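Local atomic coordinates of alanine dehydrogenase (Archaeoglobus fulgidus, PDB entry 1OMO), a protein that catalyses the reversible NAD(+)-dependent oxidative deamination of L-alanine to pyruvate and ammonium, working as a homodimer. Residues A56-N68 with P79-E91. Numbering follows the deposited sequence.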
loop_
_atom_site.group_PDB
_atom_site.type_symbol
_atom_site.label_atom_id
_atom_site.label_comp_id
_atom_site.label_asym_id
_atom_site.label_seq_id
_atom_site.Cartn_x
_atom_site.Cartn_y
_atom_site.Cartn_z
ATOM N N ALA A 56 -2.773 -1.252 -7.888
ATOM C CA ALA A 56 -3.166 -0.995 -9.273
ATOM C C ALA A 56 -4.574 -1.477 -9.599
ATOM O O ALA A 56 -5.082 -2.400 -8.988
ATOM C CB ALA A 56 -2.173 -1.639 -10.236
ATOM N N HIS A 57 -5.179 -0.865 -10.597
ATOM C CA HIS A 57 -6.507 -1.220 -11.035
ATOM C C HIS A 57 -6.554 -1.279 -12.568
ATOM O O HIS A 57 -6.161 -0.297 -13.247
ATOM C CB HIS A 57 -7.487 -0.157 -10.541
ATOM C CG HIS A 57 -8.881 -0.314 -11.065
ATOM N ND1 HIS A 57 -9.735 0.756 -11.224
ATOM C CD2 HIS A 57 -9.578 -1.407 -11.451
ATOM C CE1 HIS A 57 -10.893 0.329 -11.691
ATOM N NE2 HIS A 57 -10.824 -0.980 -11.839
ATOM N N LEU A 58 -7.009 -2.423 -13.101
ATOM C CA LEU A 58 -7.189 -2.614 -14.555
ATOM C C LEU A 58 -7.744 -4.005 -14.838
ATOM O O LEU A 58 -7.796 -4.866 -13.947
ATOM C CB LEU A 58 -5.880 -2.449 -15.332
ATOM C CG LEU A 58 -4.995 -3.699 -15.322
ATOM C CD1 LEU A 58 -3.837 -3.574 -16.348
ATOM C CD2 LEU A 58 -4.465 -3.884 -13.908
ATOM N N MET A 59 -8.161 -4.222 -16.081
ATOM C CA MET A 59 -8.686 -5.510 -16.485
ATOM C C MET A 59 -9.790 -6.008 -15.575
ATOM O O MET A 59 -10.025 -7.203 -15.487
ATOM C CB MET A 59 -7.559 -6.545 -16.523
ATOM C CG MET A 59 -6.365 -6.084 -17.325
ATOM S SD MET A 59 -5.047 -7.259 -17.239
ATOM C CE MET A 59 -4.275 -7.012 -18.814
ATOM N N GLY A 60 -10.447 -5.095 -14.883
ATOM C CA GLY A 60 -11.541 -5.485 -14.031
ATOM C C GLY A 60 -11.233 -5.856 -12.601
ATOM O O GLY A 60 -12.139 -6.250 -11.860
ATOM N N TYR A 61 -9.970 -5.757 -12.203
ATOM C CA TYR A 61 -9.597 -6.065 -10.828
ATOM C C TYR A 61 -8.804 -4.956 -10.186
ATOM O O TYR A 61 -8.344 -4.024 -10.843
ATOM C CB TYR A 61 -8.750 -7.326 -10.743
ATOM C CG TYR A 61 -9.490 -8.578 -11.062
ATOM C CD1 TYR A 61 -9.822 -8.890 -12.371
ATOM C CD2 TYR A 61 -9.832 -9.474 -10.054
ATOM C CE1 TYR A 61 -10.475 -10.077 -12.674
ATOM C CE2 TYR A 61 -10.486 -10.673 -10.343
ATOM C CZ TYR A 61 -10.797 -10.970 -11.660
ATOM O OH TYR A 61 -11.359 -12.183 -11.974
ATOM N N ALA A 62 -8.663 -5.053 -8.881
ATOM C CA ALA A 62 -7.865 -4.083 -8.165
ATOM C C ALA A 62 -7.072 -4.953 -7.218
ATOM O O ALA A 62 -7.489 -6.069 -6.915
ATOM C CB ALA A 62 -8.745 -3.101 -7.405
ATOM N N GLY A 63 -5.906 -4.480 -6.805
ATOM C CA GLY A 63 -5.093 -5.263 -5.875
ATOM C C GLY A 63 -3.910 -4.493 -5.353
ATOM O O GLY A 63 -3.571 -3.422 -5.865
ATOM N N LEU A 64 -3.275 -5.020 -4.319
ATOM C CA LEU A 64 -2.094 -4.368 -3.774
ATOM C C LEU A 64 -1.006 -5.392 -3.508
ATOM O O LEU A 64 -1.257 -6.373 -2.826
ATOM C CB LEU A 64 -2.415 -3.626 -2.465
ATOM C CG LEU A 64 -1.113 -2.983 -1.916
ATOM C CD1 LEU A 64 -1.393 -1.617 -1.380
ATOM C CD2 LEU A 64 -0.485 -3.855 -0.829
ATOM N N LYS A 65 0.196 -5.176 -4.042
ATOM C CA LYS A 65 1.287 -6.099 -3.774
ATOM C C LYS A 65 2.146 -5.423 -2.698
ATOM O O LYS A 65 2.399 -4.207 -2.761
ATOM C CB LYS A 65 2.140 -6.368 -5.024
ATOM C CG LYS A 65 3.024 -7.604 -4.867
ATOM C CD LYS A 65 3.914 -7.869 -6.075
ATOM C CE LYS A 65 5.053 -6.832 -6.190
ATOM N NZ LYS A 65 5.892 -7.155 -7.356
ATOM N N TRP A 66 2.552 -6.214 -1.707
ATOM C CA TRP A 66 3.378 -5.739 -0.590
ATOM C C TRP A 66 4.624 -6.652 -0.577
ATOM O O TRP A 66 4.556 -7.803 -0.163
ATOM C CB TRP A 66 2.545 -5.844 0.687
ATOM C CG TRP A 66 3.138 -5.354 1.955
ATOM C CD1 TRP A 66 3.175 -6.040 3.128
ATOM C CD2 TRP A 66 3.639 -4.043 2.243
ATOM N NE1 TRP A 66 3.655 -5.246 4.133
ATOM C CE2 TRP A 66 3.955 -4.008 3.619
ATOM C CE3 TRP A 66 3.862 -2.891 1.469
ATOM C CZ2 TRP A 66 4.476 -2.856 4.256
ATOM C CZ3 TRP A 66 4.381 -1.742 2.090
ATOM C CH2 TRP A 66 4.685 -1.742 3.475
ATOM N N VAL A 67 5.725 -6.129 -1.120
ATOM C CA VAL A 67 7.022 -6.820 -1.291
ATOM C C VAL A 67 8.131 -6.261 -0.426
ATOM O O VAL A 67 8.218 -5.053 -0.238
ATOM C CB VAL A 67 7.637 -6.596 -2.669
ATOM C CG1 VAL A 67 8.224 -7.852 -3.169
ATOM C CG2 VAL A 67 6.652 -5.935 -3.589
ATOM N N ASN A 68 9.032 -7.127 0.012
ATOM C CA ASN A 68 10.154 -6.675 0.821
ATOM C C ASN A 68 11.491 -7.037 0.135
ATOM O O ASN A 68 11.545 -7.852 -0.797
ATOM C CB ASN A 68 10.138 -7.358 2.157
ATOM C CG ASN A 68 10.838 -8.671 2.101
ATOM O OD1 ASN A 68 11.994 -8.798 2.532
ATOM N ND2 ASN A 68 10.171 -9.659 1.549
ATOM N N PRO A 79 14.435 -16.186 1.754
ATOM C CA PRO A 79 14.584 -15.512 0.464
ATOM C C PRO A 79 14.776 -14.031 0.689
ATOM O O PRO A 79 14.278 -13.479 1.651
ATOM C CB PRO A 79 13.250 -15.782 -0.233
ATOM C CG PRO A 79 12.747 -17.017 0.409
ATOM C CD PRO A 79 13.102 -16.801 1.866
ATOM N N THR A 80 15.443 -13.378 -0.237
ATOM C CA THR A 80 15.674 -11.957 -0.135
ATOM C C THR A 80 14.367 -11.176 -0.370
ATOM O O THR A 80 14.126 -10.125 0.235
ATOM C CB THR A 80 16.753 -11.535 -1.184
ATOM O OG1 THR A 80 18.044 -11.963 -0.720
ATOM C CG2 THR A 80 16.778 -10.016 -1.415
ATOM N N VAL A 81 13.530 -11.732 -1.245
ATOM C CA VAL A 81 12.283 -11.125 -1.673
ATOM C C VAL A 81 11.115 -12.079 -1.435
ATOM O O VAL A 81 11.145 -13.244 -1.853
ATOM C CB VAL A 81 12.373 -10.819 -3.183
ATOM C CG1 VAL A 81 11.139 -10.110 -3.690
ATOM C CG2 VAL A 81 13.608 -9.992 -3.449
ATOM N N MET A 82 10.096 -11.584 -0.740
ATOM C CA MET A 82 8.876 -12.334 -0.488
ATOM C C MET A 82 7.789 -11.314 -0.839
ATOM O O MET A 82 7.929 -10.117 -0.569
ATOM C CB MET A 82 8.778 -12.755 0.974
ATOM C CG MET A 82 9.645 -13.956 1.357
ATOM S SD MET A 82 9.787 -14.118 3.176
ATOM C CE MET A 82 11.028 -12.865 3.454
ATOM N N ALA A 83 6.734 -11.761 -1.509
ATOM C CA ALA A 83 5.664 -10.832 -1.849
ATOM C C ALA A 83 4.300 -11.469 -1.727
ATOM O O ALA A 83 4.131 -12.673 -1.981
ATOM C CB ALA A 83 5.855 -10.239 -3.263
ATOM N N LEU A 84 3.342 -10.638 -1.320
ATOM C CA LEU A 84 1.961 -11.034 -1.143
ATOM C C LEU A 84 1.099 -10.047 -1.887
ATOM O O LEU A 84 1.321 -8.829 -1.797
ATOM C CB LEU A 84 1.556 -10.994 0.317
ATOM C CG LEU A 84 2.049 -12.098 1.230
ATOM C CD1 LEU A 84 1.437 -11.889 2.644
ATOM C CD2 LEU A 84 1.680 -13.454 0.627
ATOM N N MET A 85 0.108 -10.585 -2.595
ATOM C CA MET A 85 -0.849 -9.807 -3.366
ATOM C C MET A 85 -2.250 -10.039 -2.805
ATOM O O MET A 85 -2.672 -11.193 -2.581
ATOM C CB MET A 85 -0.825 -10.255 -4.839
ATOM C CG MET A 85 -2.077 -9.874 -5.698
ATOM S SD MET A 85 -2.291 -8.080 -5.874
ATOM C CE MET A 85 -1.067 -7.775 -7.222
ATOM N N ILE A 86 -2.948 -8.938 -2.555
ATOM C CA ILE A 86 -4.327 -8.992 -2.109
ATOM C C ILE A 86 -5.089 -8.544 -3.375
ATOM O O ILE A 86 -4.862 -7.442 -3.893
ATOM C CB ILE A 86 -4.645 -8.019 -0.939
ATOM C CG1 ILE A 86 -3.811 -8.358 0.314
ATOM C CG2 ILE A 86 -6.146 -8.134 -0.620
ATOM C CD1 ILE A 86 -3.827 -7.309 1.438
ATOM N N LEU A 87 -5.957 -9.413 -3.887
ATOM C CA LEU A 87 -6.739 -9.145 -5.100
ATOM C C LEU A 87 -8.126 -8.772 -4.659
ATOM O O LEU A 87 -8.743 -9.535 -3.926
ATOM C CB LEU A 87 -6.866 -10.402 -5.963
ATOM C CG LEU A 87 -6.528 -10.454 -7.446
ATOM C CD1 LEU A 87 -7.326 -11.593 -8.027
ATOM C CD2 LEU A 87 -6.850 -9.197 -8.173
ATOM N N ASN A 88 -8.634 -7.635 -5.130
ATOM C CA ASN A 88 -9.978 -7.197 -4.726
ATOM C C ASN A 88 -10.936 -6.985 -5.885
ATOM O O ASN A 88 -10.541 -6.939 -7.046
ATOM C CB ASN A 88 -9.917 -5.884 -3.945
ATOM C CG ASN A 88 -8.946 -5.932 -2.761
ATOM O OD1 ASN A 88 -7.732 -6.131 -2.932
ATOM N ND2 ASN A 88 -9.478 -5.741 -1.555
ATOM N N SER A 89 -12.214 -6.849 -5.546
ATOM C CA SER A 89 -13.246 -6.574 -6.546
ATOM C C SER A 89 -13.434 -5.061 -6.587
ATOM O O SER A 89 -13.636 -4.437 -5.559
ATOM C CB SER A 89 -14.569 -7.230 -6.150
ATOM O OG SER A 89 -15.668 -6.577 -6.768
ATOM N N PRO A 90 -13.361 -4.448 -7.771
ATOM C CA PRO A 90 -13.554 -2.999 -7.794
ATOM C C PRO A 90 -15.015 -2.569 -7.499
ATOM O O PRO A 90 -15.265 -1.412 -7.146
ATOM C CB PRO A 90 -13.114 -2.609 -9.207
ATOM C CG PRO A 90 -12.162 -3.705 -9.613
ATOM C CD PRO A 90 -12.890 -4.932 -9.079
ATOM N N GLU A 91 -15.979 -3.472 -7.637
ATOM C CA GLU A 91 -17.370 -3.095 -7.385
ATOM C C GLU A 91 -17.766 -3.167 -5.919
ATOM O O GLU A 91 -18.645 -2.414 -5.480
ATOM C CB GLU A 91 -18.337 -3.967 -8.191
ATOM C CG GLU A 91 -18.495 -3.556 -9.655
ATOM C CD GLU A 91 -17.228 -3.779 -10.469
ATOM O OE1 GLU A 91 -16.747 -4.940 -10.537
ATOM O OE2 GLU A 91 -16.708 -2.791 -11.046
#
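Ala62, Leu64 and Trp66 each exchange two backbone hydrogen bonds with Asn88, Ile86 and Leu84, pairing strands 61-68 and 83-88 as antiparallel neighbours in the mixed sheet of the dimer's beta-sandwich. The axes of these two strand segments approach to 4.5 Å, with 162° between their N-to-C directions. The bond from Asn88 N to Ala62 O spans 2.6 Å and is nearly straight, whereas that from Leu84 N to Trp66 O stretches to 3.3 Å. At the far end Asn68 N gives a further bond to Met82 O. Here Asn68 CG sits between its backbone N and carbonyl carbon (chi1 86°), which lays the side chain alongside the Met82 backbone; an alanine here would probably open a gap beside that backbone and take away whatever polar contact the amide makes there. On the face bearing Trp66 and Asn88, Trp66 NE1 donates to Asn88 OD1 of the second subunit, and Asn88 OD1 in turn accepts from Trp66 NE1 of the second subunit, while Asn88 ND2 bonds Gly93 O of its own chain. The other face carries Lys65, inferred to be the catalytic proton donor/acceptor, whose NZ forms a salt bridge with Asp297 OD2 and a hydrogen bond with Thr105 OG1, close to the NAD-binding Arg108. Beside it, Val67 CG1 packs 3.4 Å from Ala83 CB and 3.7 Å from Val81 CG1.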